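Local coordinates for protein chitin deacetylase 1 (Bombyx mori, PDB 5ZNT) that hydrolyses the N-acetyl groups of N-acetylglucosamine residues in chitin, yielding chitosan and acetate, as a zinc-dependent insect enzyme of carbohydrate esterase family 4, at residues R34-M39 / P180-T185; F158-M161 / A165-Y168; L216-D221 / E226-C231. One frame throughout, in Å; residues are numbered along the deposited sequence.

Interaction 1: R34-M39 / P180-T185; sequences RDVPQM and PLWPYT. Unlike the reference sequence in segment 180-185: Pro180 (reference Arg), Trp182 (reference Cys).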
ATOM      1  N   ARG A  34     -15.262  -7.457 -18.662  1.00 35.12           N
ATOM      2  CA  ARG A  34     -16.230  -8.322 -17.992  1.00 33.92           C
ATOM      3  C   ARG A  34     -15.606  -9.627 -17.497  1.00 30.07           C
ATOM      4  O   ARG A  34     -16.197 -10.296 -16.644  1.00 34.80           O
ATOM      5  CB  ARG A  34     -17.418  -8.618 -18.924  1.00 43.66           C
ATOM      6  CG  ARG A  34     -17.150  -9.742 -19.914  1.00 50.15           C
ATOM      7  CD  ARG A  34     -18.183  -9.792 -21.043  1.00 60.63           C
ATOM      8  NE  ARG A  34     -17.756  -8.990 -22.191  1.00 68.87           N
ATOM      9  CZ  ARG A  34     -17.210  -9.488 -23.298  1.00 64.49           C
ATOM     10  NH1 ARG A  34     -17.014 -10.797 -23.420  1.00 60.64           N
ATOM     11  NH2 ARG A  34     -16.846  -8.670 -24.281  1.00 72.37           N
ATOM     12  N   ASP A  35     -14.428 -10.003 -17.987  1.00 29.58           N
ATOM     13  CA  ASP A  35     -13.762 -11.211 -17.508  1.00 31.83           C
ATOM     14  C   ASP A  35     -12.646 -10.932 -16.505  1.00 31.29           C
ATOM     15  O   ASP A  35     -11.999 -11.874 -16.041  1.00 34.12           O
ATOM     16  CB  ASP A  35     -13.192 -12.010 -18.683  1.00 35.14           C
ATOM     17  CG  ASP A  35     -14.282 -12.547 -19.609  1.00 43.81           C
ATOM     18  OD1 ASP A  35     -15.337 -12.997 -19.109  1.00 45.34           O
ATOM     19  OD2 ASP A  35     -14.075 -12.507 -20.835  1.00 49.54           O
ATOM     20  N   VAL A  36     -12.415  -9.675 -16.155  1.00 31.38           N
ATOM     21  CA  VAL A  36     -11.332  -9.274 -15.250  1.00 30.38           C
ATOM     22  C   VAL A  36     -11.837  -9.281 -13.809  1.00 23.69           C
ATOM     23  O   VAL A  36     -12.839  -8.624 -13.512  1.00 28.29           O
ATOM     24  CB  VAL A  36     -10.789  -7.885 -15.649  1.00 28.13           C
ATOM     25  CG1 VAL A  36      -9.800  -7.327 -14.603  1.00 25.87           C
ATOM     26  CG2 VAL A  36     -10.143  -7.946 -17.052  1.00 32.28           C
ATOM     27  N   PRO A  37     -11.182  -9.988 -12.882  1.00 23.31           N
ATOM     28  CA  PRO A  37     -11.543  -9.856 -11.459  1.00 24.41           C
ATOM     29  C   PRO A  37     -11.308  -8.422 -10.991  1.00 22.85           C
ATOM     30  O   PRO A  37     -10.277  -7.815 -11.297  1.00 24.11           O
ATOM     31  CB  PRO A  37     -10.587 -10.822 -10.746  1.00 27.69           C
ATOM     32  CG  PRO A  37      -9.849 -11.556 -11.819  1.00 27.33           C
ATOM     33  CD  PRO A  37      -9.936 -10.737 -13.069  1.00 25.55           C
ATOM     34  N   GLN A  38     -12.278  -7.873 -10.277  1.00 23.97           N
ATOM     35  CA  GLN A  38     -12.144  -6.538  -9.704  1.00 21.18           C
ATOM     36  C   GLN A  38     -11.292  -6.642  -8.439  1.00 23.61           C
ATOM     37  O   GLN A  38     -11.741  -7.169  -7.420  1.00 21.30           O
ATOM     38  CB  GLN A  38     -13.512  -5.952  -9.383  1.00 18.88           C
ATOM     39  CG  GLN A  38     -13.455  -4.560  -8.751  1.00 23.16           C
ATOM     40  CD  GLN A  38     -12.736  -3.537  -9.646  1.00 30.01           C
ATOM     41  OE1 GLN A  38     -13.264  -3.132 -10.689  1.00 24.19           O
ATOM     42  NE2 GLN A  38     -11.540  -3.096  -9.222  1.00 20.52           N
ATOM     43  N   MET A  39     -10.070  -6.142  -8.503  1.00 22.09           N
ATOM     44  CA  MET A  39      -9.176  -6.151  -7.355  1.00 23.99           C
ATOM     45  C   MET A  39      -9.413  -4.919  -6.492  1.00 20.25           C
ATOM     46  O   MET A  39      -9.623  -3.816  -7.005  1.00 23.45           O
ATOM     47  CB  MET A  39      -7.725  -6.195  -7.828  1.00 17.63           C
ATOM     48  CG  MET A  39      -7.366  -7.525  -8.471  1.00 21.37           C
ATOM     49  SD  MET A  39      -5.726  -7.498  -9.219  1.00 22.74           S
ATOM     50  CE  MET A  39      -6.082  -7.175 -10.952  1.00 22.64           C
ATOM     51  N   PRO A 180     -10.522   5.088 -14.348  1.00 28.10           N
ATOM     52  CA  PRO A 180      -9.300   5.182 -13.525  1.00 23.38           C
ATOM     53  C   PRO A 180      -8.162   4.402 -14.166  1.00 28.18           C
ATOM     54  O   PRO A 180      -8.333   3.714 -15.178  1.00 26.19           O
ATOM     55  CB  PRO A 180      -9.721   4.572 -12.185  1.00 23.26           C
ATOM     56  CG  PRO A 180     -10.830   3.601 -12.562  1.00 24.91           C
ATOM     57  CD  PRO A 180     -11.576   4.288 -13.695  1.00 25.47           C
ATOM     58  N   LEU A 181      -6.976   4.497 -13.554  1.00 23.39           N
ATOM     59  CA  LEU A 181      -5.753   3.992 -14.171  1.00 20.91           C
ATOM     60  C   LEU A 181      -5.330   2.664 -13.552  1.00 23.88           C
ATOM     61  O   LEU A 181      -5.485   2.451 -12.345  1.00 22.40           O
ATOM     62  CB  LEU A 181      -4.615   5.015 -14.042  1.00 22.87           C
ATOM     63  CG  LEU A 181      -4.514   6.117 -15.109  1.00 32.37           C
ATOM     64  CD1 LEU A 181      -5.794   6.927 -15.198  1.00 32.16           C
ATOM     65  CD2 LEU A 181      -3.325   7.044 -14.844  1.00 30.45           C
ATOM     66  N   TRP A 182      -4.810   1.765 -14.394  1.00 19.06           N
ATOM     67  CA  TRP A 182      -4.131   0.552 -13.968  1.00 24.75           C
ATOM     68  C   TRP A 182      -2.715   0.899 -13.500  1.00 25.49           C
ATOM     69  O   TRP A 182      -2.149   1.916 -13.924  1.00 22.34           O
ATOM     70  CB  TRP A 182      -4.065  -0.458 -15.123  1.00 23.34           C
ATOM     71  CG  TRP A 182      -5.338  -1.235 -15.272  1.00 25.05           C
ATOM     72  CD1 TRP A 182      -6.506  -0.815 -15.872  1.00 27.93           C
ATOM     73  CD2 TRP A 182      -5.594  -2.557 -14.775  1.00 21.28           C
ATOM     74  NE1 TRP A 182      -7.464  -1.810 -15.783  1.00 23.43           N
ATOM     75  CE2 TRP A 182      -6.923  -2.888 -15.126  1.00 21.25           C
ATOM     76  CE3 TRP A 182      -4.811  -3.508 -14.098  1.00 21.33           C
ATOM     77  CZ2 TRP A 182      -7.499  -4.112 -14.790  1.00 23.91           C
ATOM     78  CZ3 TRP A 182      -5.390  -4.725 -13.761  1.00 22.78           C
ATOM     79  CH2 TRP A 182      -6.718  -5.018 -14.117  1.00 23.48           C
ATOM     80  N   PRO A 183      -2.116   0.073 -12.635  1.00 25.90           N
ATOM     81  CA  PRO A 183      -0.691   0.258 -12.309  1.00 21.11           C
ATOM     82  C   PRO A 183       0.138   0.308 -13.583  1.00 27.63           C
ATOM     83  O   PRO A 183      -0.275  -0.187 -14.637  1.00 28.72           O
ATOM     84  CB  PRO A 183      -0.337  -0.979 -11.470  1.00 19.08           C
ATOM     85  CG  PRO A 183      -1.643  -1.398 -10.851  1.00 24.26           C
ATOM     86  CD  PRO A 183      -2.724  -1.042 -11.879  1.00 21.46           C
ATOM     87  N   TYR A 184       1.320   0.911 -13.476  1.00 21.94           N
ATOM     88  CA  TYR A 184       2.220   1.010 -14.613  1.00 25.81           C
ATOM     89  C   TYR A 184       3.650   0.928 -14.099  1.00 27.88           C
ATOM     90  O   TYR A 184       3.915   1.181 -12.919  1.00 25.44           O
ATOM     91  CB  TYR A 184       1.961   2.304 -15.412  1.00 22.38           C
ATOM     92  CG  TYR A 184       2.021   3.569 -14.589  1.00 24.40           C
ATOM     93  CD1 TYR A 184       3.238   4.210 -14.354  1.00 22.75           C
ATOM     94  CD2 TYR A 184       0.865   4.132 -14.057  1.00 24.99           C
ATOM     95  CE1 TYR A 184       3.307   5.361 -13.596  1.00 22.86           C
ATOM     96  CE2 TYR A 184       0.921   5.280 -13.285  1.00 23.49           C
ATOM     97  CZ  TYR A 184       2.145   5.886 -13.060  1.00 24.41           C
ATOM     98  OH  TYR A 184       2.214   7.027 -12.309  1.00 25.34           O
ATOM     99  N   THR A 185       4.571   0.518 -14.968  1.00 25.45           N
ATOM    100  CA  THR A 185       5.979   0.574 -14.600  1.00 28.40           C
ATOM    101  C   THR A 185       6.561   1.924 -15.007  1.00 32.38           C
ATOM    102  O   THR A 185       6.011   2.644 -15.843  1.00 28.88           O
ATOM    103  CB  THR A 185       6.787  -0.565 -15.235  1.00 37.91           C
ATOM    104  OG1 THR A 185       6.830  -0.407 -16.653  1.00 45.25           O
ATOM    105  CG2 THR A 185       6.168  -1.911 -14.908  1.00 41.14           C
TER
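Trp182 meets Val36 and Met39 through the far side of its indole, and these three buried side chains make up the whole contact. Trp182 gives up about half of the 107 Å² lost between the segments. Its six-membered ring does the touching. CG1 of Val36 arrives at the ring edge, close to the ring plane, 3.9 Å from Trp182 CH2. With chi1 at 171° this methyl is anti to the Val36 nitrogen, on the side that faces the indole. Met39 comes from another direction: its chain crosses the tryptophan at roughly a right angle and bends at chi3 (-98°), which brings the terminal methyl CE to 3.8 Å from Trp182 CZ3. CE approaches the ring obliquely. The backbones stay well apart, with the CA atoms of Met39 and Trp182 10.7 Å from each other, and it is the length of the side chains that spans the gap.

Met39 stands at the start of strand 38-45, a member of the parallel sheet of the polysaccharide deacetylase domain, while Trp182 lies in the loop just before strand 184-185. Trp309 of helix 303-311 joins the cluster: its ring meets that of Trp182 with the planes at about 25°, and it also touches Val36 and Met39. The polar end of the indole is used elsewhere, NE1 of Trp182 donating to the carbonyl of Asn261, which is consistent with a fixed indole direction. What passes between the two segments is therefore carbon against carbon, with dispersion and the exclusion of water as its forces.

Interaction 2: F158-M161 / A165-Y168; sequences FTMM and AFLY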
ATOM      1  N   PHE A 158      13.086   7.125  -6.968  1.00 25.01           N
ATOM      2  CA  PHE A 158      13.022   5.942  -7.808  1.00 21.74           C
ATOM      3  C   PHE A 158      14.402   5.415  -8.150  1.00 23.28           C
ATOM      4  O   PHE A 158      14.566   4.199  -8.282  1.00 23.73           O
ATOM      5  CB  PHE A 158      12.181   6.252  -9.059  1.00 28.17           C
ATOM      6  CG  PHE A 158      10.730   6.414  -8.743  1.00 20.93           C
ATOM      7  CD1 PHE A 158      10.259   7.587  -8.174  1.00 23.37           C
ATOM      8  CD2 PHE A 158       9.849   5.351  -8.915  1.00 26.00           C
ATOM      9  CE1 PHE A 158       8.934   7.725  -7.827  1.00 21.86           C
ATOM     10  CE2 PHE A 158       8.517   5.479  -8.566  1.00 22.62           C
ATOM     11  CZ  PHE A 158       8.058   6.666  -8.034  1.00 24.25           C
ATOM     12  N   THR A 159      15.412   6.292  -8.269  1.00 21.73           N
ATOM     13  CA  THR A 159      16.784   5.799  -8.347  1.00 27.65           C
ATOM     14  C   THR A 159      17.114   4.942  -7.123  1.00 25.11           C
ATOM     15  O   THR A 159      17.638   3.831  -7.247  1.00 21.55           O
ATOM     16  CB  THR A 159      17.767   6.969  -8.471  1.00 32.95           C
ATOM     17  OG1 THR A 159      17.457   7.736  -9.646  1.00 30.10           O
ATOM     18  CG2 THR A 159      19.211   6.446  -8.566  1.00 32.79           C
ATOM     19  N   MET A 160      16.782   5.441  -5.931  1.00 25.46           N
ATOM     20  CA  MET A 160      16.986   4.637  -4.728  1.00 25.41           C
ATOM     21  C   MET A 160      16.270   3.298  -4.846  1.00 20.79           C
ATOM     22  O   MET A 160      16.853   2.240  -4.585  1.00 24.67           O
ATOM     23  CB  MET A 160      16.500   5.402  -3.490  1.00 17.99           C
ATOM     24  CG  MET A 160      16.639   4.616  -2.165  1.00 20.51           C
ATOM     25  SD  MET A 160      15.290   3.441  -1.867  1.00 22.24           S
ATOM     26  CE  MET A 160      13.906   4.530  -1.545  1.00 18.44           C
ATOM     27  N   MET A 161      14.997   3.320  -5.230  1.00 23.96           N
ATOM     28  CA  MET A 161      14.223   2.080  -5.183  1.00 22.70           C
ATOM     29  C   MET A 161      14.780   1.051  -6.148  1.00 23.26           C
ATOM     30  O   MET A 161      14.779  -0.153  -5.853  1.00 23.21           O
ATOM     31  CB  MET A 161      12.753   2.373  -5.479  1.00 22.59           C
ATOM     32  CG  MET A 161      12.102   3.178  -4.357  1.00 20.05           C
ATOM     33  SD  MET A 161      10.364   3.492  -4.641  1.00 23.09           S
ATOM     34  CE  MET A 161       9.723   1.820  -4.668  1.00 19.25           C
ATOM     35  N   ALA A 165      16.388  -2.526  -4.965  1.00 23.11           N
ATOM     36  CA  ALA A 165      15.617  -3.696  -5.373  1.00 26.81           C
ATOM     37  C   ALA A 165      14.248  -3.729  -4.696  1.00 26.84           C
ATOM     38  O   ALA A 165      13.733  -4.790  -4.349  1.00 27.18           O
ATOM     39  CB  ALA A 165      16.386  -4.993  -5.110  1.00 30.81           C
ATOM     40  N   PHE A 166      13.645  -2.558  -4.516  1.00 24.82           N
ATOM     41  CA  PHE A 166      12.233  -2.529  -4.161  1.00 22.08           C
ATOM     42  C   PHE A 166      11.412  -2.877  -5.402  1.00 26.03           C
ATOM     43  O   PHE A 166      11.837  -2.634  -6.535  1.00 26.91           O
ATOM     44  CB  PHE A 166      11.838  -1.152  -3.615  1.00 19.28           C
ATOM     45  CG  PHE A 166      12.225  -0.932  -2.160  1.00 23.07           C
ATOM     46  CD1 PHE A 166      11.496  -1.527  -1.131  1.00 21.94           C
ATOM     47  CD2 PHE A 166      13.322  -0.146  -1.827  1.00 21.19           C
ATOM     48  CE1 PHE A 166      11.853  -1.329   0.196  1.00 19.83           C
ATOM     49  CE2 PHE A 166      13.678   0.061  -0.492  1.00 21.45           C
ATOM     50  CZ  PHE A 166      12.946  -0.538   0.518  1.00 16.48           C
ATOM     51  N   LEU A 167      10.232  -3.461  -5.187  1.00 22.49           N
ATOM     52  CA  LEU A 167       9.411  -3.858  -6.328  1.00 22.75           C
ATOM     53  C   LEU A 167       8.529  -2.710  -6.804  1.00 23.17           C
ATOM     54  O   LEU A 167       8.438  -2.438  -8.007  1.00 24.76           O
ATOM     55  CB  LEU A 167       8.553  -5.065  -5.964  1.00 23.35           C
ATOM     56  CG  LEU A 167       7.583  -5.554  -7.044  1.00 23.38           C
ATOM     57  CD1 LEU A 167       8.368  -6.028  -8.286  1.00 27.46           C
ATOM     58  CD2 LEU A 167       6.679  -6.652  -6.468  1.00 22.32           C
ATOM     59  N   TYR A 168       7.868  -2.020  -5.884  1.00 17.84           N
ATOM     60  CA  TYR A 168       6.915  -1.024  -6.323  1.00 19.48           C
ATOM     61  C   TYR A 168       6.886   0.142  -5.365  1.00 21.46           C
ATOM     62  O   TYR A 168       7.205   0.016  -4.175  1.00 21.57           O
ATOM     63  CB  TYR A 168       5.499  -1.596  -6.460  1.00 19.20           C
ATOM     64  CG  TYR A 168       4.858  -1.989  -5.143  1.00 21.87           C
ATOM     65  CD1 TYR A 168       4.105  -1.072  -4.408  1.00 18.27           C
ATOM     66  CD2 TYR A 168       5.025  -3.267  -4.627  1.00 18.40           C
ATOM     67  CE1 TYR A 168       3.517  -1.430  -3.192  1.00 18.79           C
ATOM     68  CE2 TYR A 168       4.450  -3.633  -3.406  1.00 20.76           C
ATOM     69  CZ  TYR A 168       3.692  -2.712  -2.707  1.00 18.55           C
ATOM     70  OH  TYR A 168       3.132  -3.056  -1.502  1.00 18.70           O
TER
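The Phe166 ring is approached by two methionines of the preceding helix, one at its edge and one obliquely. At the edge, near the ring plane, stands the CA of Met161, 4.1 Å from Phe166 CD2. Met160 brings its sulfur in at a slant: SD is 4.0 Å from Phe166 CE2 and 5.1 Å from the ring centroid, on a line 70° off the ring normal, a Met-aromatic contact. Bends at chi2 and chi3 (-82° and -70°) fold the Met160 chain back and bring its sulfur to the ring. From outside the two segments Arg128, in helix 117-134, makes a cation-pi interaction with the same ring.

The setting is the C-terminal end of helix 154-163. Ala165 leaves the helical conformation with positive phi, and with the bonds back into the last turn this is a Schellman motif. Phe166 N donates to Met161 O, five residues back, at 3.0 Å and in the plane of that carbonyl. The chain turns off the helix here, and the bond to CB of Phe166 is directed at the helix. The Phe166 side chain lies about 10 Å from that of His101, a ligand of the catalytic domain's zinc.

Met161 follows the turning backbone further. Its methyl CE sits 3.8 Å from Phe166 CB and reaches on to Tyr168, in a tight contact, slightly short for carbon to oxygen, 3.1 Å from Tyr168 O. The aromatic end of Tyr168 heads elsewhere, its hydroxyl bonding to Glu97 and its ring resting on helix 303-311 and on Trp209 of strand 209-214.

Interaction 3: L216-D221 / E226-C231; sequences LDRRED and EYLPGC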
ATOM      1  N   LEU A 216     -10.345   9.129  -5.501  1.00 23.31           N
ATOM      2  CA  LEU A 216     -11.727   8.697  -5.475  1.00 23.83           C
ATOM      3  C   LEU A 216     -12.633   9.918  -5.637  1.00 28.95           C
ATOM      4  O   LEU A 216     -12.247  11.043  -5.313  1.00 23.05           O
ATOM      5  CB  LEU A 216     -12.043   7.952  -4.174  1.00 25.03           C
ATOM      6  CG  LEU A 216     -11.745   6.431  -4.101  1.00 29.73           C
ATOM      7  CD1 LEU A 216     -10.451   6.032  -4.728  1.00 33.30           C
ATOM      8  CD2 LEU A 216     -11.772   5.962  -2.646  1.00 32.29           C
ATOM      9  N   ASP A 217     -13.834   9.678  -6.166  1.00 28.25           N
ATOM     10  CA  ASP A 217     -14.837  10.715  -6.416  1.00 26.69           C
ATOM     11  C   ASP A 217     -15.642  10.910  -5.138  1.00 27.10           C
ATOM     12  O   ASP A 217     -16.343  10.000  -4.685  1.00 26.88           O
ATOM     13  CB  ASP A 217     -15.719  10.301  -7.599  1.00 27.62           C
ATOM     14  CG  ASP A 217     -16.787  11.342  -7.967  1.00 32.85           C
ATOM     15  OD1 ASP A 217     -16.925  12.389  -7.301  1.00 30.76           O
ATOM     16  OD2 ASP A 217     -17.501  11.088  -8.954  1.00 34.24           O
ATOM     17  N   ARG A 218     -15.514  12.078  -4.526  1.00 26.62           N
ATOM     18  CA  ARG A 218     -16.171  12.311  -3.247  1.00 30.17           C
ATOM     19  C   ARG A 218     -17.540  12.970  -3.394  1.00 37.15           C
ATOM     20  O   ARG A 218     -18.155  13.317  -2.380  1.00 34.83           O
ATOM     21  CB  ARG A 218     -15.286  13.192  -2.379  1.00 31.32           C
ATOM     22  CG  ARG A 218     -15.174  14.540  -3.024  1.00 39.88           C
ATOM     23  CD  ARG A 218     -14.789  15.585  -2.070  1.00 49.94           C
ATOM     24  NE  ARG A 218     -13.347  15.642  -1.953  1.00 44.56           N
ATOM     25  CZ  ARG A 218     -12.710  16.630  -1.348  1.00 62.11           C
ATOM     26  NH1 ARG A 218     -13.417  17.636  -0.828  1.00 61.81           N
ATOM     27  NH2 ARG A 218     -11.381  16.612  -1.269  1.00 55.36           N
ATOM     28  N   ARG A 219     -18.018  13.179  -4.623  1.00 37.89           N
ATOM     29  CA  ARG A 219     -19.274  13.896  -4.818  1.00 38.30           C
ATOM     30  C   ARG A 219     -20.422  13.117  -4.194  1.00 41.66           C
ATOM     31  O   ARG A 219     -20.623  11.939  -4.505  1.00 41.64           O
ATOM     32  CB  ARG A 219     -19.526  14.127  -6.308  1.00 41.86           C
ATOM     33  CG  ARG A 219     -18.730  15.286  -6.893  1.00 40.18           C
ATOM     34  CD  ARG A 219     -18.971  15.373  -8.391  1.00 41.92           C
ATOM     35  NE  ARG A 219     -18.784  14.075  -9.031  1.00 42.25           N
ATOM     36  CZ  ARG A 219     -19.232  13.762 -10.244  1.00 46.93           C
ATOM     37  NH1 ARG A 219     -19.904  14.656 -10.960  1.00 49.34           N
ATOM     38  NH2 ARG A 219     -19.016  12.547 -10.735  1.00 46.02           N
ATOM     39  N   GLU A 220     -21.165  13.779  -3.300  1.00 44.86           N
ATOM     40  CA  GLU A 220     -22.298  13.135  -2.642  1.00 49.61           C
ATOM     41  C   GLU A 220     -23.403  12.806  -3.640  1.00 50.08           C
ATOM     42  O   GLU A 220     -24.137  11.827  -3.463  1.00 55.72           O
ATOM     43  CB  GLU A 220     -22.825  14.038  -1.526  1.00 48.60           C
ATOM     44  CG  GLU A 220     -23.656  13.330  -0.470  1.00 55.92           C
ATOM     45  CD  GLU A 220     -23.868  14.190   0.768  1.00 60.14           C
ATOM     46  OE1 GLU A 220     -24.661  13.792   1.659  1.00 59.55           O
ATOM     47  OE2 GLU A 220     -23.233  15.268   0.852  1.00 61.53           O
ATOM     48  N   ASP A 221     -23.510  13.588  -4.709  1.00 55.19           N
ATOM     49  CA  ASP A 221     -24.479  13.357  -5.774  1.00 57.93           C
ATOM     50  C   ASP A 221     -23.734  13.393  -7.101  1.00 62.67           C
ATOM     51  O   ASP A 221     -23.687  14.432  -7.774  1.00 64.00           O
ATOM     52  CB  ASP A 221     -25.597  14.395  -5.734  1.00 67.31           C
ATOM     53  CG  ASP A 221     -26.782  13.998  -6.581  1.00 78.96           C
ATOM     54  OD1 ASP A 221     -26.987  12.776  -6.773  1.00 74.96           O
ATOM     55  OD2 ASP A 221     -27.497  14.905  -7.064  1.00 80.92           O
ATOM     56  N   GLU A 226     -21.327  19.119 -11.330  1.00 67.32           N
ATOM     57  CA  GLU A 226     -20.531  19.802 -10.318  1.00 72.11           C
ATOM     58  C   GLU A 226     -19.157  19.155 -10.202  1.00 63.43           C
ATOM     59  O   GLU A 226     -19.023  17.931 -10.180  1.00 63.93           O
ATOM     60  CB  GLU A 226     -21.241  19.755  -8.962  1.00 62.95           C
ATOM     61  CG  GLU A 226     -20.355  20.184  -7.778  1.00 71.49           C
ATOM     62  CD  GLU A 226     -20.513  19.271  -6.552  1.00 65.26           C
ATOM     63  OE1 GLU A 226     -20.366  19.749  -5.402  1.00 62.67           O
ATOM     64  OE2 GLU A 226     -20.788  18.064  -6.746  1.00 71.47           O
ATOM     65  N   TYR A 227     -18.133  19.988 -10.109  1.00 54.34           N
ATOM     66  CA  TYR A 227     -16.755  19.537 -10.110  1.00 52.66           C
ATOM     67  C   TYR A 227     -16.155  19.699  -8.717  1.00 55.14           C
ATOM     68  O   TYR A 227     -16.248  20.775  -8.115  1.00 48.88           O
ATOM     69  CB  TYR A 227     -15.958  20.328 -11.146  1.00 56.74           C
ATOM     70  CG  TYR A 227     -14.468  20.213 -10.999  1.00 58.66           C
ATOM     71  CD1 TYR A 227     -13.787  19.103 -11.496  1.00 62.59           C
ATOM     72  CD2 TYR A 227     -13.734  21.217 -10.373  1.00 49.45           C
ATOM     73  CE1 TYR A 227     -12.416  19.000 -11.372  1.00 65.81           C
ATOM     74  CE2 TYR A 227     -12.369  21.120 -10.236  1.00 52.60           C
ATOM     75  CZ  TYR A 227     -11.713  20.010 -10.741  1.00 63.25           C
ATOM     76  OH  TYR A 227     -10.348  19.900 -10.610  1.00 66.53           O
ATOM     77  N   LEU A 228     -15.547  18.626  -8.208  1.00 45.86           N
ATOM     78  CA  LEU A 228     -14.881  18.624  -6.914  1.00 40.76           C
ATOM     79  C   LEU A 228     -13.566  17.883  -7.080  1.00 33.18           C
ATOM     80  O   LEU A 228     -13.527  16.864  -7.782  1.00 38.88           O
ATOM     81  CB  LEU A 228     -15.714  17.937  -5.826  1.00 36.14           C
ATOM     82  CG  LEU A 228     -16.845  18.732  -5.192  1.00 45.93           C
ATOM     83  CD1 LEU A 228     -17.462  17.909  -4.076  1.00 43.64           C
ATOM     84  CD2 LEU A 228     -16.329  20.058  -4.674  1.00 47.91           C
ATOM     85  N   PRO A 229     -12.480  18.364  -6.477  1.00 32.91           N
ATOM     86  CA  PRO A 229     -11.242  17.576  -6.489  1.00 36.42           C
ATOM     87  C   PRO A 229     -11.502  16.204  -5.877  1.00 28.55           C
ATOM     88  O   PRO A 229     -12.320  16.055  -4.969  1.00 25.68           O
ATOM     89  CB  PRO A 229     -10.278  18.401  -5.627  1.00 34.60           C
ATOM     90  CG  PRO A 229     -10.870  19.805  -5.619  1.00 43.00           C
ATOM     91  CD  PRO A 229     -12.355  19.595  -5.678  1.00 39.48           C
ATOM     92  N   GLY A 230     -10.824  15.193  -6.406  1.00 33.52           N
ATOM     93  CA  GLY A 230     -10.906  13.864  -5.827  1.00 32.62           C
ATOM     94  C   GLY A 230     -10.126  13.782  -4.520  1.00 34.28           C
ATOM     95  O   GLY A 230      -9.623  14.773  -3.990  1.00 31.10           O
ATOM     96  N   CYS A 231     -10.016  12.558  -3.993  1.00 28.43           N
ATOM     97  CA  CYS A 231      -9.236  12.356  -2.774  1.00 29.29           C
ATOM     98  C   CYS A 231      -8.617  10.967  -2.816  1.00 28.40           C
ATOM     99  O   CYS A 231      -9.292   9.997  -3.175  1.00 27.81           O
ATOM    100  CB  CYS A 231     -10.099  12.528  -1.511  1.00 31.28           C
ATOM    101  SG  CYS A 231     -11.695  11.639  -1.560  1.00 33.41           S
TER
HETATM  102  O   HOH W   1     -14.622  14.345  -6.180  1.00 30.57           O
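A single antiparallel bridge, Leu216 with Cys231, closes the base of a long hairpin-like loop. This is a hydrogen-bonded pair: Leu216 N donates to Cys231 O at 2.7 Å and an almost straight 176°, and Cys231 N returns a bond to Leu216 O at 3.0 Å. Beyond the bridge the two segments run roughly antiparallel without pairing, and two arginines take over.

Arg218 lies across the other segment. Its CG sits between the backbone nitrogen and the carbonyl carbon (chi1 65°), and the guanidinium passes beside Pro229, whose carbonyl oxygen lies over one of its faces, 3.2 Å from Arg218 NE. An oxygen above the plane cannot be met by an N-H in it, and this pair is no hydrogen bond. A water does connect the two segments, accepting from Arg218 N at 2.9 Å and able to donate to Pro229 O.

Arg219 is held from within its own segment, by Asp217. The carboxylate is gripped side-on, Arg219 NE to OD1 of Asp217 at 3.0 Å and NH2 to OD2 at 2.8 Å, both nearly in the guanidinium plane. OD1 also accepts from the backbone N of Arg219, which makes an Asx turn and gives OD1 a second donor. NH1 of Arg219 makes a weak bond to Glu226 O at 3.5 Å, and Arg219 CG packs against Leu228 CD1.

The loop connects strand 209-214 to helix 243-258. That helix covers its base, Phe249 and Asn253 packing on Leu216, His252 bonding the other carboxylate oxygen of Asp217, and the disulfide from Cys231 to Cys237 lies on the way to it.

From the N terminus, interaction 1 opens at 34-39, at the start of the first strand of the parallel sheet, and closes only at 180-185, spanning a loop of 140 residues that includes much of the deacetylase domain. Nested inside it, interaction 2 closes a short loop, the turn from helix 154-163 into strand 168-169 of the mixed sheet. Interaction 3 follows in series, a local closure in the excursion between strand 209-214 and helix 243-258. None touches another: the nearest atoms of interactions 1 and 3 are about 8 Å apart, those of 2 and 3 about 16 Å. Interaction 1 joins the start of strand 38-45 to the loop before strand 184-185; the others shape local connections.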